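Local coordinates for IPT/TIG domain-containing protein BACOVA_02650 (Bacteroides ovatus, PDB 5E7H), which binds polysaccharide at the cell surface and probably captures xyloglucan before its transport into the periplasm for degradation, at residues 158-172 / 248-260. Sequence-based numbering, arbitrary orientation.
Sequences DDLKLQFECFVKEVF and IEVYFDNFRIVRK. With NA (sodium ion), chain I; FMT (formic acid), chain C; FMT (formic acid), chain D.
Strand 160-168 pairs with strand 248-259 in antiparallel fashion, their axes 4.6 Å apart at closest approach. Paired backbone bonds join Lys-161 to Val-258, Gln-163 to Arg-256, Glu-165 to Asp-253 and Phe-167 to Tyr-251. The register slips by one residue between Gln-163 and Glu-165, which marks a beta bulge. Asn-254 lies in it with both backbone angles positive. At the C-terminus, Lys-260 NZ donates to Asp-158 O at 2.9 Å.

Arg-256 and Glu-165 form a buried salt bridge beside the bulge. NH2 and NH1 of Arg-256 both reach Glu-165 OE2, at 2.8 and 3.1 Å. Carboxylate and guanidinium are nearly coplanar, 21° apart, and NH2 meets the syn lone pair. Arg-256 NH1 also donates to Asn-254 O, within its own strand at the bulge, while Arg-256 NE donates to Gln-163 OE1 at 3.2 Å. Ser-10 and Thr-11 bind Glu-165 OE1 and Gln-163 OE1, tying this cluster to the IPT/TIG domain. Arg-256 thus serves both strands. A leucine in its place would probably leave the buried Glu-165 carboxylate without its countercharge and Asn-254 O without this donor.

Phe-164, Phe-252 and Phe-255 cluster on the other face of the sheet. Phe-164 CG sits between its backbone N and carbonyl carbon (chi1 51°), which sets the ring beside Phe-255, the two pointing the same way. Phe-164 CB lies over the Phe-255 ring face, 4.0 Å from its centroid. Phe-164 CE2 meets the edge of Phe-252 at CD2, 3.7 Å away. Ile-179 and Phe-177 of strand 176-181 pack on Phe-164 and Phe-252.

Asp-253 binds a sodium ion through both carboxylate oxygens, together with Asn-92, Asn-119 and Thr-121. The arrangement is a bulged antiparallel strand pair within a beta-sandwich, here in the xyloglucan-binding domain.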
loop_
_atom_site.group_PDB
_atom_site.type_symbol
_atom_site.label_atom_id
_atom_site.label_comp_id
_atom_site.label_asym_id
_atom_site.label_seq_id
_atom_site.Cartn_x
_atom_site.Cartn_y
_atom_site.Cartn_z
ATOM N N ASP A 158 -14.598 9.122 7.592
ATOM C CA ASP A 158 -14.669 9.678 6.232
ATOM C C ASP A 158 -13.390 10.393 5.801
ATOM O O ASP A 158 -13.169 10.585 4.593
ATOM C CB ASP A 158 -15.842 10.674 6.107
ATOM C CG ASP A 158 -17.193 9.992 5.989
ATOM O OD1 ASP A 158 -17.257 8.842 5.499
ATOM O OD2 ASP A 158 -18.203 10.620 6.374
ATOM N N ASP A 159 -12.559 10.808 6.760
ATOM C CA ASP A 159 -11.319 11.536 6.450
ATOM C C ASP A 159 -10.076 10.628 6.452
ATOM O O ASP A 159 -8.951 11.132 6.369
ATOM C CB ASP A 159 -11.108 12.673 7.449
ATOM C CG ASP A 159 -12.155 13.769 7.330
ATOM O OD1 ASP A 159 -12.902 13.802 6.327
ATOM O OD2 ASP A 159 -12.210 14.600 8.256
ATOM N N LEU A 160 -10.278 9.306 6.551
ATOM C CA LEU A 160 -9.182 8.332 6.611
ATOM C C LEU A 160 -9.242 7.347 5.443
ATOM O O LEU A 160 -10.319 7.058 4.911
ATOM C CB LEU A 160 -9.235 7.557 7.943
ATOM C CG LEU A 160 -9.082 8.426 9.195
ATOM C CD1 LEU A 160 -9.318 7.584 10.442
ATOM C CD2 LEU A 160 -7.712 9.079 9.250
ATOM N N LYS A 161 -8.094 6.792 5.088
ATOM C CA LYS A 161 -8.035 5.737 4.086
ATOM C C LYS A 161 -7.164 4.592 4.549
ATOM O O LYS A 161 -6.241 4.765 5.356
ATOM C CB LYS A 161 -7.549 6.284 2.731
ATOM C CG LYS A 161 -6.250 7.008 2.745
ATOM C CD LYS A 161 -6.011 7.706 1.393
ATOM C CE LYS A 161 -4.690 8.406 1.418
ATOM N NZ LYS A 161 -4.400 9.074 0.107
ATOM N N LEU A 162 -7.484 3.409 4.045
ATOM C CA LEU A 162 -6.660 2.218 4.215
ATOM C C LEU A 162 -5.784 2.090 2.989
ATOM O O LEU A 162 -6.295 2.040 1.870
ATOM C CB LEU A 162 -7.521 0.970 4.371
ATOM C CG LEU A 162 -6.778 -0.353 4.462
ATOM C CD1 LEU A 162 -6.024 -0.457 5.781
ATOM C CD2 LEU A 162 -7.740 -1.502 4.303
ATOM N N GLN A 163 -4.477 2.024 3.207
ATOM C CA GLN A 163 -3.502 1.812 2.134
ATOM C C GLN A 163 -2.775 0.517 2.403
ATOM O O GLN A 163 -2.613 0.101 3.557
ATOM C CB GLN A 163 -2.469 2.939 2.054
ATOM C CG GLN A 163 -2.962 4.264 1.630
ATOM C CD GLN A 163 -1.812 5.257 1.535
ATOM O OE1 GLN A 163 -0.808 5.151 2.254
ATOM N NE2 GLN A 163 -1.957 6.218 0.655
ATOM N N PHE A 164 -2.263 -0.092 1.345
ATOM C CA PHE A 164 -1.406 -1.268 1.497
ATOM C C PHE A 164 -0.658 -1.441 0.204
ATOM O O PHE A 164 -1.073 -0.909 -0.818
ATOM C CB PHE A 164 -2.198 -2.545 1.842
ATOM C CG PHE A 164 -3.368 -2.836 0.936
ATOM C CD1 PHE A 164 -4.631 -2.293 1.191
ATOM C CD2 PHE A 164 -3.229 -3.687 -0.153
ATOM C CE1 PHE A 164 -5.718 -2.576 0.357
ATOM C CE2 PHE A 164 -4.313 -3.977 -0.970
ATOM C CZ PHE A 164 -5.539 -3.416 -0.725
ATOM N N GLU A 165 0.416 -2.198 0.259
ATOM C CA GLU A 165 1.155 -2.539 -0.948
ATOM C C GLU A 165 0.650 -3.875 -1.425
ATOM O O GLU A 165 0.344 -4.761 -0.621
ATOM C CB GLU A 165 2.644 -2.589 -0.673
ATOM C CG GLU A 165 3.473 -1.702 -1.582
ATOM C CD GLU A 165 3.165 -0.216 -1.449
ATOM O OE1 GLU A 165 3.586 0.544 -2.338
ATOM O OE2 GLU A 165 2.550 0.198 -0.451
ATOM N N CYS A 166 0.585 -4.030 -2.739
ATOM C CA CYS A 166 0.062 -5.247 -3.354
ATOM C C CYS A 166 0.878 -5.597 -4.592
ATOM O O CYS A 166 1.265 -4.709 -5.357
ATOM C CB CYS A 166 -1.385 -5.043 -3.712
ATOM S SG CYS A 166 -2.232 -6.515 -4.334
ATOM N N PHE A 167 1.154 -6.883 -4.778
ATOM C CA PHE A 167 1.801 -7.384 -5.982
ATOM C C PHE A 167 0.894 -8.421 -6.612
ATOM O O PHE A 167 0.560 -9.405 -5.969
ATOM C CB PHE A 167 3.171 -7.996 -5.647
ATOM C CG PHE A 167 3.912 -8.567 -6.846
ATOM C CD1 PHE A 167 3.493 -9.748 -7.455
ATOM C CD2 PHE A 167 5.060 -7.952 -7.318
ATOM C CE1 PHE A 167 4.187 -10.275 -8.558
ATOM C CE2 PHE A 167 5.764 -8.494 -8.407
ATOM C CZ PHE A 167 5.315 -9.651 -9.010
ATOM N N VAL A 168 0.501 -8.181 -7.858
ATOM C CA VAL A 168 -0.309 -9.133 -8.623
ATOM C C VAL A 168 0.545 -9.690 -9.767
ATOM O O VAL A 168 1.057 -8.923 -10.598
ATOM C CB VAL A 168 -1.573 -8.467 -9.188
ATOM C CG1 VAL A 168 -2.342 -9.445 -10.113
ATOM C CG2 VAL A 168 -2.458 -7.927 -8.056
ATOM N N LYS A 169 0.726 -11.009 -9.830
ATOM C CA LYS A 169 1.565 -11.601 -10.875
ATOM C C LYS A 169 0.966 -11.411 -12.266
ATOM O O LYS A 169 1.686 -11.027 -13.218
ATOM C CB LYS A 169 1.790 -13.095 -10.611
ATOM C CG LYS A 169 2.706 -13.799 -11.625
ATOM C CD LYS A 169 4.143 -13.397 -11.403
ATOM C CE LYS A 169 5.073 -14.029 -12.432
ATOM N NZ LYS A 169 5.186 -15.490 -12.222
ATOM N N GLU A 170 -0.323 -11.743 -12.404
ATOM C CA GLU A 170 -1.041 -11.687 -13.685
ATOM C C GLU A 170 -2.472 -11.311 -13.410
ATOM O O GLU A 170 -3.014 -11.659 -12.357
ATOM C CB GLU A 170 -1.031 -13.042 -14.422
ATOM C CG GLU A 170 0.281 -13.800 -14.471
ATOM C CD GLU A 170 1.182 -13.379 -15.620
ATOM O OE1 GLU A 170 0.864 -12.378 -16.302
ATOM O OE2 GLU A 170 2.207 -14.061 -15.843
ATOM N N VAL A 171 -3.113 -10.634 -14.358
ATOM C CA VAL A 171 -4.516 -10.326 -14.181
ATOM C C VAL A 171 -5.312 -11.623 -14.189
ATOM O O VAL A 171 -4.897 -12.639 -14.780
ATOM C CB VAL A 171 -5.050 -9.371 -15.266
ATOM C CG1 VAL A 171 -4.380 -7.994 -15.123
ATOM C CG2 VAL A 171 -4.840 -9.949 -16.628
ATOM N N PHE A 172 -6.446 -11.565 -13.528
ATOM C CA PHE A 172 -7.333 -12.717 -13.390
ATOM C C PHE A 172 -8.772 -12.276 -13.562
ATOM O O PHE A 172 -9.093 -11.094 -13.455
ATOM C CB PHE A 172 -7.115 -13.401 -12.029
ATOM C CG PHE A 172 -7.085 -12.450 -10.862
ATOM C CD1 PHE A 172 -8.258 -11.977 -10.295
ATOM C CD2 PHE A 172 -5.874 -12.039 -10.316
ATOM C CE1 PHE A 172 -8.224 -11.104 -9.217
ATOM C CE2 PHE A 172 -5.832 -11.175 -9.258
ATOM C CZ PHE A 172 -7.000 -10.703 -8.696
ATOM N N ILE A 248 -4.226 -17.612 -9.240
ATOM C CA ILE A 248 -3.780 -16.249 -8.985
ATOM C C ILE A 248 -2.535 -16.284 -8.113
ATOM O O ILE A 248 -2.210 -17.306 -7.518
ATOM C CB ILE A 248 -4.886 -15.386 -8.328
ATOM C CG1 ILE A 248 -5.088 -15.737 -6.837
ATOM C CG2 ILE A 248 -6.207 -15.528 -9.116
ATOM C CD1 ILE A 248 -6.092 -14.847 -6.094
ATOM N N GLU A 249 -1.823 -15.162 -8.063
ATOM C CA GLU A 249 -0.646 -15.029 -7.212
ATOM C C GLU A 249 -0.579 -13.578 -6.782
ATOM O O GLU A 249 -0.198 -12.707 -7.579
ATOM C CB GLU A 249 0.619 -15.479 -7.943
ATOM C CG GLU A 249 1.845 -15.436 -7.080
ATOM C CD GLU A 249 3.111 -15.873 -7.791
ATOM O OE1 GLU A 249 3.066 -16.221 -9.001
ATOM O OE2 GLU A 249 4.154 -15.875 -7.117
ATOM N N VAL A 250 -0.996 -13.318 -5.544
ATOM C CA VAL A 250 -1.155 -11.949 -5.043
ATOM C C VAL A 250 -0.477 -11.840 -3.694
ATOM O O VAL A 250 -0.660 -12.706 -2.832
ATOM C CB VAL A 250 -2.636 -11.561 -4.919
ATOM C CG1 VAL A 250 -2.795 -10.110 -4.467
ATOM C CG2 VAL A 250 -3.353 -11.792 -6.253
ATOM N N TYR A 251 0.315 -10.785 -3.506
ATOM C CA TYR A 251 0.995 -10.541 -2.228
ATOM C C TYR A 251 0.568 -9.201 -1.666
ATOM O O TYR A 251 0.259 -8.282 -2.428
ATOM C CB TYR A 251 2.536 -10.568 -2.384
ATOM C CG TYR A 251 3.018 -11.886 -2.961
ATOM C CD1 TYR A 251 3.208 -12.993 -2.150
ATOM C CD2 TYR A 251 3.185 -12.043 -4.329
ATOM C CE1 TYR A 251 3.583 -14.210 -2.678
ATOM C CE2 TYR A 251 3.569 -13.255 -4.867
ATOM C CZ TYR A 251 3.756 -14.341 -4.034
ATOM O OH TYR A 251 4.121 -15.576 -4.528
ATOM N N PHE A 252 0.552 -9.117 -0.336
ATOM C CA PHE A 252 0.164 -7.901 0.399
ATOM C C PHE A 252 1.165 -7.570 1.491
ATOM O O PHE A 252 1.710 -8.466 2.130
ATOM C CB PHE A 252 -1.202 -8.062 1.091
ATOM C CG PHE A 252 -2.356 -8.434 0.197
ATOM C CD1 PHE A 252 -2.588 -9.751 -0.175
ATOM C CD2 PHE A 252 -3.240 -7.469 -0.230
ATOM C CE1 PHE A 252 -3.670 -10.069 -0.987
ATOM C CE2 PHE A 252 -4.322 -7.800 -1.028
ATOM C CZ PHE A 252 -4.529 -9.106 -1.392
ATOM N N ASP A 253 1.380 -6.281 1.754
ATOM C CA ASP A 253 2.192 -5.889 2.915
ATOM C C ASP A 253 1.844 -4.479 3.371
ATOM O O ASP A 253 1.234 -3.694 2.642
ATOM C CB ASP A 253 3.682 -5.977 2.577
ATOM C CG ASP A 253 4.570 -6.206 3.775
ATOM O OD1 ASP A 253 4.121 -6.275 4.929
ATOM O OD2 ASP A 253 5.799 -6.332 3.549
ATOM N N ASN A 254 2.253 -4.174 4.596
ATOM C CA ASN A 254 2.246 -2.805 5.142
ATOM C C ASN A 254 0.882 -2.138 5.062
ATOM O O ASN A 254 0.723 -1.005 4.600
ATOM C CB ASN A 254 3.308 -1.951 4.458
ATOM C CG ASN A 254 4.680 -2.280 4.960
ATOM O OD1 ASN A 254 4.870 -2.547 6.153
ATOM N ND2 ASN A 254 5.649 -2.274 4.067
ATOM N N PHE A 255 -0.122 -2.839 5.560
ATOM C CA PHE A 255 -1.413 -2.213 5.749
ATOM C C PHE A 255 -1.244 -1.043 6.705
ATOM O O PHE A 255 -0.560 -1.166 7.728
ATOM C CB PHE A 255 -2.447 -3.205 6.316
ATOM C CG PHE A 255 -2.794 -4.332 5.375
ATOM C CD1 PHE A 255 -3.866 -4.215 4.500
ATOM C CD2 PHE A 255 -2.046 -5.513 5.371
ATOM C CE1 PHE A 255 -4.183 -5.253 3.623
ATOM C CE2 PHE A 255 -2.355 -6.547 4.487
ATOM C CZ PHE A 255 -3.422 -6.407 3.618
ATOM N N ARG A 256 -1.887 0.083 6.380
ATOM C CA ARG A 256 -1.703 1.324 7.117
ATOM C C ARG A 256 -2.944 2.183 6.968
ATOM O O ARG A 256 -3.623 2.154 5.937
ATOM C CB ARG A 256 -0.437 2.053 6.616
ATOM C CG ARG A 256 -0.407 2.321 5.112
ATOM C CD ARG A 256 1.036 2.544 4.631
ATOM N NE ARG A 256 1.139 2.818 3.195
ATOM C CZ ARG A 256 1.470 1.945 2.253
ATOM N NH1 ARG A 256 1.684 0.669 2.520
ATOM N NH2 ARG A 256 1.583 2.377 0.999
ATOM N N ILE A 257 -3.248 2.938 8.014
ATOM C CA ILE A 257 -4.369 3.867 8.013
ATOM C C ILE A 257 -3.795 5.259 8.061
ATOM O O ILE A 257 -3.048 5.589 8.981
ATOM C CB ILE A 257 -5.332 3.642 9.208
ATOM C CG1 ILE A 257 -5.970 2.259 9.104
ATOM C CG2 ILE A 257 -6.387 4.734 9.245
ATOM C CD1 ILE A 257 -6.798 1.858 10.311
ATOM N N VAL A 258 -4.122 6.069 7.051
ATOM C CA VAL A 258 -3.579 7.422 6.931
ATOM C C VAL A 258 -4.675 8.429 6.649
ATOM O O VAL A 258 -5.787 8.055 6.280
ATOM C CB VAL A 258 -2.511 7.503 5.811
ATOM C CG1 VAL A 258 -1.348 6.576 6.095
ATOM C CG2 VAL A 258 -3.106 7.155 4.466
ATOM N N ARG A 259 -4.363 9.714 6.812
ATOM C CA ARG A 259 -5.323 10.758 6.474
ATOM C C ARG A 259 -5.470 10.876 4.963
ATOM O O ARG A 259 -4.500 10.728 4.216
ATOM C CB ARG A 259 -4.882 12.096 7.049
ATOM C CG ARG A 259 -4.948 12.149 8.543
ATOM C CD ARG A 259 -4.302 13.414 9.062
ATOM N NE ARG A 259 -4.628 13.647 10.464
ATOM C CZ ARG A 259 -4.071 13.007 11.491
ATOM N NH1 ARG A 259 -3.131 12.078 11.310
ATOM N NH2 ARG A 259 -4.446 13.316 12.718
ATOM N N LYS A 260 -6.686 11.147 4.511
ATOM C CA LYS A 260 -6.913 11.499 3.117
ATOM C C LYS A 260 -6.245 12.829 2.806
ATOM O O LYS A 260 -6.097 13.675 3.691
ATOM C CB LYS A 260 -8.402 11.584 2.828
ATOM C CG LYS A 260 -9.109 10.241 2.789
ATOM C CD LYS A 260 -10.559 10.428 2.355
ATOM C CE LYS A 260 -11.310 9.114 2.380
ATOM N NZ LYS A 260 -12.741 9.304 1.993
ATOM O OXT LYS A 260 -5.856 13.074 1.666
HETATM NA NA NA I . 6.529 -6.832 5.869
HETATM C C FMT C . 8.456 -16.499 -10.832
HETATM O O1 FMT C . 9.038 -15.951 -11.802
HETATM O O2 FMT C . 7.742 -15.795 -10.073
HETATM C C FMT D . 7.446 -16.419 -15.411
HETATM O O1 FMT D . 7.752 -16.454 -14.190
HETATM O O2 FMT D . 6.352 -16.914 -15.798
HETATM O O HOH W 1 -15.372 8.219 2.919
HETATM O O HOH W 2 -8.047 13.808 5.757
HETATM O O HOH W 3 -13.313 7.043 4.507
HETATM O O HOH W 4 -6.275 11.199 -0.371
HETATM O O HOH W 5 5.301 -17.011 -10.104
HETATM O O HOH W 6 -2.062 -13.555 -10.515
HETATM O O HOH W 7 7.127 -4.290 6.087
#